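PDB 2FVG: endoglucanase from Thermotoga maritima, which probably acts as a metal-dependent aminopeptidase of the M42 family, binding two divalent metal cations per subunit. Local coordinates for residues D75-F80 against N125-F130; V96-L101 against I144-S149. All blocks are in the same frame, centred on the assembly; numbering follows the deposited sequence.

Contact 1 of 2, residues D75-F80 against N125-F130; sequences DGKVSF and NLRIDF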
loop_
_atom_site.group_PDB
_atom_site.type_symbol
_atom_site.label_atom_id
_atom_site.label_comp_id
_atom_site.label_asym_id
_atom_site.label_seq_id
_atom_site.Cartn_x
_atom_site.Cartn_y
_atom_site.Cartn_z
ATOM N N ASP A 75 -0.207 35.857 0.047
ATOM C CA ASP A 75 -1.637 35.958 -0.224
ATOM C C ASP A 75 -2.434 34.787 0.384
ATOM O O ASP A 75 -3.647 34.697 0.205
ATOM C CB ASP A 75 -1.922 36.146 -1.722
ATOM C CG ASP A 75 -1.666 34.898 -2.549
ATOM O OD1 ASP A 75 -0.996 33.943 -2.080
ATOM O OD2 ASP A 75 -2.154 34.887 -3.698
ATOM N N GLY A 76 -1.742 33.908 1.107
ATOM C CA GLY A 76 -2.383 32.789 1.784
ATOM C C GLY A 76 -2.342 31.480 1.033
ATOM O O GLY A 76 -2.720 30.431 1.576
ATOM N N LYS A 77 -1.919 31.529 -0.227
ATOM C CA LYS A 77 -1.790 30.315 -1.003
ATOM C C LYS A 77 -0.499 29.643 -0.587
ATOM O O LYS A 77 0.361 30.298 0.010
ATOM C CB LYS A 77 -1.856 30.599 -2.504
ATOM C CG LYS A 77 -3.287 30.824 -2.967
ATOM C CD LYS A 77 -3.401 31.036 -4.459
ATOM C CE LYS A 77 -4.852 31.325 -4.857
ATOM N NZ LYS A 77 -5.443 32.487 -4.121
ATOM N N VAL A 78 -0.392 28.332 -0.825
ATOM C CA VAL A 78 0.838 27.617 -0.491
ATOM C C VAL A 78 1.450 26.922 -1.705
ATOM O O VAL A 78 0.733 26.444 -2.581
ATOM C CB VAL A 78 0.683 26.591 0.709
ATOM C CG1 VAL A 78 -0.012 27.242 1.911
ATOM C CG2 VAL A 78 -0.058 25.374 0.300
ATOM N N SER A 79 2.784 26.919 -1.752
ATOM C CA SER A 79 3.555 26.215 -2.765
ATOM C C SER A 79 3.855 24.837 -2.171
ATOM O O SER A 79 3.901 24.669 -0.946
ATOM C CB SER A 79 4.863 26.939 -3.069
ATOM O OG SER A 79 4.636 28.267 -3.553
ATOM N N PHE A 80 4.079 23.859 -3.036
ATOM C CA PHE A 80 4.312 22.492 -2.587
ATOM C C PHE A 80 5.280 21.749 -3.509
ATOM O O PHE A 80 5.506 22.146 -4.662
ATOM C CB PHE A 80 2.971 21.759 -2.470
ATOM C CG PHE A 80 2.220 21.652 -3.771
ATOM C CD1 PHE A 80 1.451 22.712 -4.243
ATOM C CD2 PHE A 80 2.275 20.478 -4.522
ATOM C CE1 PHE A 80 0.753 22.613 -5.450
ATOM C CE2 PHE A 80 1.588 20.367 -5.730
ATOM C CZ PHE A 80 0.825 21.432 -6.199
ATOM N N ASN A 125 4.625 26.446 -10.595
ATOM C CA ASN A 125 3.496 27.188 -11.174
ATOM C C ASN A 125 2.134 26.864 -10.531
ATOM O O ASN A 125 1.120 27.523 -10.811
ATOM C CB ASN A 125 3.461 26.984 -12.695
ATOM C CG ASN A 125 4.716 27.517 -13.390
ATOM O OD1 ASN A 125 5.274 28.556 -13.007
ATOM N ND2 ASN A 125 5.153 26.813 -14.431
ATOM N N LEU A 126 2.128 25.856 -9.659
ATOM C CA LEU A 126 0.924 25.417 -8.968
ATOM C C LEU A 126 0.859 25.969 -7.540
ATOM O O LEU A 126 1.886 26.220 -6.915
ATOM C CB LEU A 126 0.873 23.885 -8.955
ATOM C CG LEU A 126 0.848 23.207 -10.333
ATOM C CD1 LEU A 126 0.949 21.696 -10.226
ATOM C CD2 LEU A 126 -0.386 23.603 -11.130
ATOM N N ARG A 127 -0.356 26.155 -7.029
ATOM C CA ARG A 127 -0.579 26.645 -5.669
ATOM C C ARG A 127 -1.758 25.903 -5.073
ATOM O O ARG A 127 -2.642 25.470 -5.809
ATOM C CB ARG A 127 -0.924 28.140 -5.680
ATOM C CG ARG A 127 0.154 29.080 -6.195
ATOM C CD ARG A 127 1.292 29.261 -5.205
ATOM N NE ARG A 127 2.298 30.207 -5.688
ATOM C CZ ARG A 127 3.352 29.872 -6.425
ATOM N NH1 ARG A 127 3.558 28.604 -6.792
ATOM N NH2 ARG A 127 4.203 30.810 -6.801
ATOM N N ILE A 128 -1.776 25.725 -3.754
ATOM C CA ILE A 128 -2.946 25.109 -3.137
ATOM C C ILE A 128 -3.688 26.264 -2.525
ATOM O O ILE A 128 -3.083 27.143 -1.916
ATOM C CB ILE A 128 -2.639 24.093 -2.014
ATOM C CG1 ILE A 128 -1.629 23.057 -2.481
ATOM C CG2 ILE A 128 -3.962 23.427 -1.521
ATOM C CD1 ILE A 128 -1.097 22.167 -1.370
ATOM N N ASP A 129 -4.996 26.273 -2.726
ATOM C CA ASP A 129 -5.838 27.280 -2.157
ATOM C C ASP A 129 -6.687 26.577 -1.112
ATOM O O ASP A 129 -7.399 25.628 -1.422
ATOM C CB ASP A 129 -6.716 27.904 -3.249
ATOM C CG ASP A 129 -7.546 29.085 -2.745
ATOM O OD1 ASP A 129 -7.200 29.665 -1.690
ATOM O OD2 ASP A 129 -8.553 29.430 -3.414
ATOM N N PHE A 130 -6.558 27.025 0.129
ATOM C CA PHE A 130 -7.340 26.530 1.242
ATOM C C PHE A 130 -8.378 27.577 1.624
ATOM O O PHE A 130 -9.241 27.328 2.468
ATOM C CB PHE A 130 -6.458 26.255 2.458
ATOM C CG PHE A 130 -5.473 25.148 2.273
ATOM C CD1 PHE A 130 -5.877 23.821 2.347
ATOM C CD2 PHE A 130 -4.129 25.427 2.066
ATOM C CE1 PHE A 130 -4.960 22.792 2.194
ATOM C CE2 PHE A 130 -3.214 24.417 1.914
ATOM C CZ PHE A 130 -3.630 23.088 1.977
HETATM O O HOH W 1 -5.204 29.459 0.780
HETATM O O HOH W 2 3.987 24.839 -5.622
#

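Contact 2 of 2, residues V96-L101 against I144-S149; sequences VQVKNL and IGDYVS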
loop_
_atom_site.group_PDB
_atom_site.type_symbol
_atom_site.label_atom_id
_atom_site.label_comp_id
_atom_site.label_asym_id
_atom_site.label_seq_id
_atom_site.Cartn_x
_atom_site.Cartn_y
_atom_site.Cartn_z
ATOM N N VAL A 96 -6.992 18.446 -2.118
ATOM C CA VAL A 96 -5.962 17.918 -1.253
ATOM C C VAL A 96 -6.253 18.357 0.158
ATOM O O VAL A 96 -7.149 19.180 0.377
ATOM C CB VAL A 96 -4.581 18.461 -1.649
ATOM C CG1 VAL A 96 -4.109 17.862 -2.978
ATOM C CG2 VAL A 96 -4.591 19.987 -1.700
ATOM N N GLN A 97 -5.506 17.830 1.119
ATOM C CA GLN A 97 -5.719 18.249 2.497
ATOM C C GLN A 97 -4.431 18.325 3.287
ATOM O O GLN A 97 -3.498 17.582 3.017
ATOM C CB GLN A 97 -6.668 17.314 3.224
ATOM C CG GLN A 97 -6.044 15.996 3.594
ATOM C CD GLN A 97 -6.491 15.540 4.968
ATOM O OE1 GLN A 97 -5.704 15.555 5.927
ATOM N NE2 GLN A 97 -7.762 15.194 5.091
ATOM N N VAL A 98 -4.383 19.247 4.250
ATOM C CA VAL A 98 -3.223 19.419 5.119
ATOM C C VAL A 98 -3.829 19.543 6.504
ATOM O O VAL A 98 -4.657 20.419 6.750
ATOM C CB VAL A 98 -2.386 20.669 4.751
ATOM C CG1 VAL A 98 -1.204 20.871 5.719
ATOM C CG2 VAL A 98 -1.849 20.549 3.358
ATOM N N LYS A 99 -3.432 18.650 7.398
ATOM C CA LYS A 99 -3.977 18.586 8.746
ATOM C C LYS A 99 -5.482 18.837 8.777
ATOM O O LYS A 99 -5.966 19.759 9.449
ATOM C CB LYS A 99 -3.184 19.479 9.711
ATOM C CG LYS A 99 -1.758 18.947 9.929
ATOM C CD LYS A 99 -0.939 19.768 10.884
ATOM C CE LYS A 99 -0.775 21.187 10.389
ATOM N NZ LYS A 99 0.200 21.978 11.209
ATOM N N ASN A 100 -6.208 18.008 8.017
ATOM C CA ASN A 100 -7.675 18.040 7.964
ATOM C C ASN A 100 -8.313 19.304 7.371
ATOM O O ASN A 100 -9.511 19.488 7.470
ATOM C CB ASN A 100 -8.261 17.758 9.353
ATOM C CG ASN A 100 -7.917 16.368 9.865
ATOM O OD1 ASN A 100 -7.813 15.414 9.089
ATOM N ND2 ASN A 100 -7.757 16.244 11.183
ATOM N N LEU A 101 -7.500 20.164 6.768
ATOM C CA LEU A 101 -7.970 21.375 6.116
ATOM C C LEU A 101 -7.953 21.103 4.611
ATOM O O LEU A 101 -6.893 20.880 4.043
ATOM C CB LEU A 101 -7.043 22.545 6.467
ATOM C CG LEU A 101 -7.414 23.925 5.945
ATOM C CD1 LEU A 101 -8.616 24.460 6.701
ATOM C CD2 LEU A 101 -6.244 24.845 6.127
ATOM N N ILE A 144 5.215 25.207 6.835
ATOM C CA ILE A 144 6.231 24.658 5.927
ATOM C C ILE A 144 6.605 23.298 6.486
ATOM O O ILE A 144 6.852 23.160 7.686
ATOM C CB ILE A 144 7.527 25.532 5.836
ATOM C CG1 ILE A 144 7.283 26.851 5.098
ATOM C CG2 ILE A 144 8.676 24.775 5.122
ATOM C CD1 ILE A 144 6.577 27.919 5.902
ATOM N N GLY A 145 6.588 22.283 5.632
ATOM C CA GLY A 145 6.942 20.947 6.064
ATOM C C GLY A 145 5.786 20.016 6.309
ATOM O O GLY A 145 6.005 18.805 6.466
ATOM N N ASP A 146 4.562 20.551 6.364
ATOM C CA ASP A 146 3.387 19.707 6.545
ATOM C C ASP A 146 3.154 18.849 5.311
ATOM O O ASP A 146 3.496 19.238 4.197
ATOM C CB ASP A 146 2.118 20.518 6.859
ATOM C CG ASP A 146 2.146 21.175 8.251
ATOM O OD1 ASP A 146 2.954 20.762 9.126
ATOM O OD2 ASP A 146 1.345 22.126 8.467
ATOM N N TYR A 147 2.562 17.687 5.527
ATOM C CA TYR A 147 2.264 16.761 4.446
ATOM C C TYR A 147 0.860 16.975 3.886
ATOM O O TYR A 147 -0.122 17.130 4.627
ATOM C CB TYR A 147 2.503 15.317 4.895
ATOM C CG TYR A 147 3.974 15.013 5.034
ATOM C CD1 TYR A 147 4.691 14.475 3.967
ATOM C CD2 TYR A 147 4.663 15.296 6.217
ATOM C CE1 TYR A 147 6.068 14.216 4.072
ATOM C CE2 TYR A 147 6.047 15.042 6.337
ATOM C CZ TYR A 147 6.737 14.505 5.257
ATOM O OH TYR A 147 8.084 14.241 5.354
ATOM N N VAL A 148 0.798 16.986 2.561
ATOM C CA VAL A 148 -0.417 17.221 1.805
ATOM C C VAL A 148 -0.838 15.933 1.133
ATOM O O VAL A 148 -0.057 15.337 0.409
ATOM C CB VAL A 148 -0.127 18.249 0.684
ATOM C CG1 VAL A 148 -1.384 18.564 -0.101
ATOM C CG2 VAL A 148 0.509 19.537 1.269
ATOM N N SER A 149 -2.055 15.468 1.379
ATOM C CA SER A 149 -2.485 14.264 0.689
ATOM C C SER A 149 -3.691 14.568 -0.194
ATOM O O SER A 149 -4.351 15.597 -0.023
ATOM C CB SER A 149 -2.784 13.155 1.683
ATOM O OG SER A 149 -3.817 13.526 2.552
HETATM O O HOH W 3 -0.970 17.056 7.203
#

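Contact 1 of 2, residues D75-F80 against N125-F130
Val78 and Ile128 form the single antiparallel bridge by which the curled six-stranded antiparallel sheet closes, barrel-like, edge strand 78-83 to edge strand 126-129. Val78 N donates to Ile128 O (3.1 Å) and Ile128 N to Val78 O (2.9 Å). On the inner side, Phe80 swings its ring across the seam, CG lying between the backbone N and the carbonyl carbon (chi1 61°). Its CD1 meets Ile128 CG1 at 3.6 Å, the side chains crossing at about a right angle, while CZ leans obliquely on Leu126 CB; Phe67 packs edge-to-face with the ring. Val78 sends CG2 to the edge of the Phe130 ring, 3.7 Å from CE2, and Ile128 CG2 sits over a face of that ring. On the outer side, Ser79 OG lies above the Arg127 guanidinium without a proper bond to it, its hydrogen bond going to Glu73. Arg127 NH1 instead grips Leu126 O and Glu124 O. The Lys77 chain runs across Arg127 CB toward Asp129, whose OD1 is hydrogen-bonded to Gly131 N; Lys77 NZ, 4.1 Å from Asp129 OD1, is beyond salt-bridge distance. One water donates to Gly76 O and Asp129 OD1 and accepts from Phe130 N at 2.9 Å.

Contact 2 of 2, residues V96-L101 against I144-S149
Gln97 and Ser149 pair through their backbones as an antiparallel hydrogen-bonded couple: Gln97 N donates to Ser149 O (2.8 Å) and Ser149 N to Gln97 O (3.0 Å). A CA-H...O contact from Val148 CA to Gln97 O adds to the seam. Farther along, a water accepts from Lys99 N and donates to Tyr147 O. The apolar part lies on the side of Val98 and Val148. Their CG2 methyls press together at 3.3 Å, tighter than usual for two carbons, and with chi1 near 180° (-178°) Val148 extends CG1 away from its N and against Val96 CB at 3.6 Å. Phe67, Val69 and Ile128 from other strands pack on Val148. The other side carries Gln97 CG beside Ser149 OG. One charged pair lies beyond the paired strands, near the type I' hairpin turn from Val98 to Leu101. Lys99, its chain bent at chi3, crosses Asp146 at about a right angle and brings NZ to OD2 at 3.0 Å, a salt bridge whose hydrogen bond is weak; OD2 also accepts from Ser143 N, in the same loop ahead of strand 147-150. Strands 95-98 and 147-150 are thus antiparallel neighbours in the interior of the curled six-stranded sheet, with Val96, Val98 and Val148 facing its core.

Overall arrangement
Both contacts belong to the same six-stranded antiparallel sheet, their centres 12 Å apart on one side of the chain's centre. Contact 2 pairs two neighbouring inner strands, whereas contact 1 brings the sheet's two outermost strands together. Their segments alternate along the chain, 75-80, 96-101, 125-130 and 144-149, so the chain lays down one strand of each contact before completing either: contact 1 closes at 125-130, contact 2 at 144-149. They touch directly inside the curl: Ile128 meets Val96 and Val148, and Phe130 packs on Val98 and Leu101, giving one shared hydrophobic core. Contact 1 lies away from the predicted metal and catalytic residues; at contact 2 the Tyr147 side chain is about 9 Å from that of Glu198, a predicted zinc ligand.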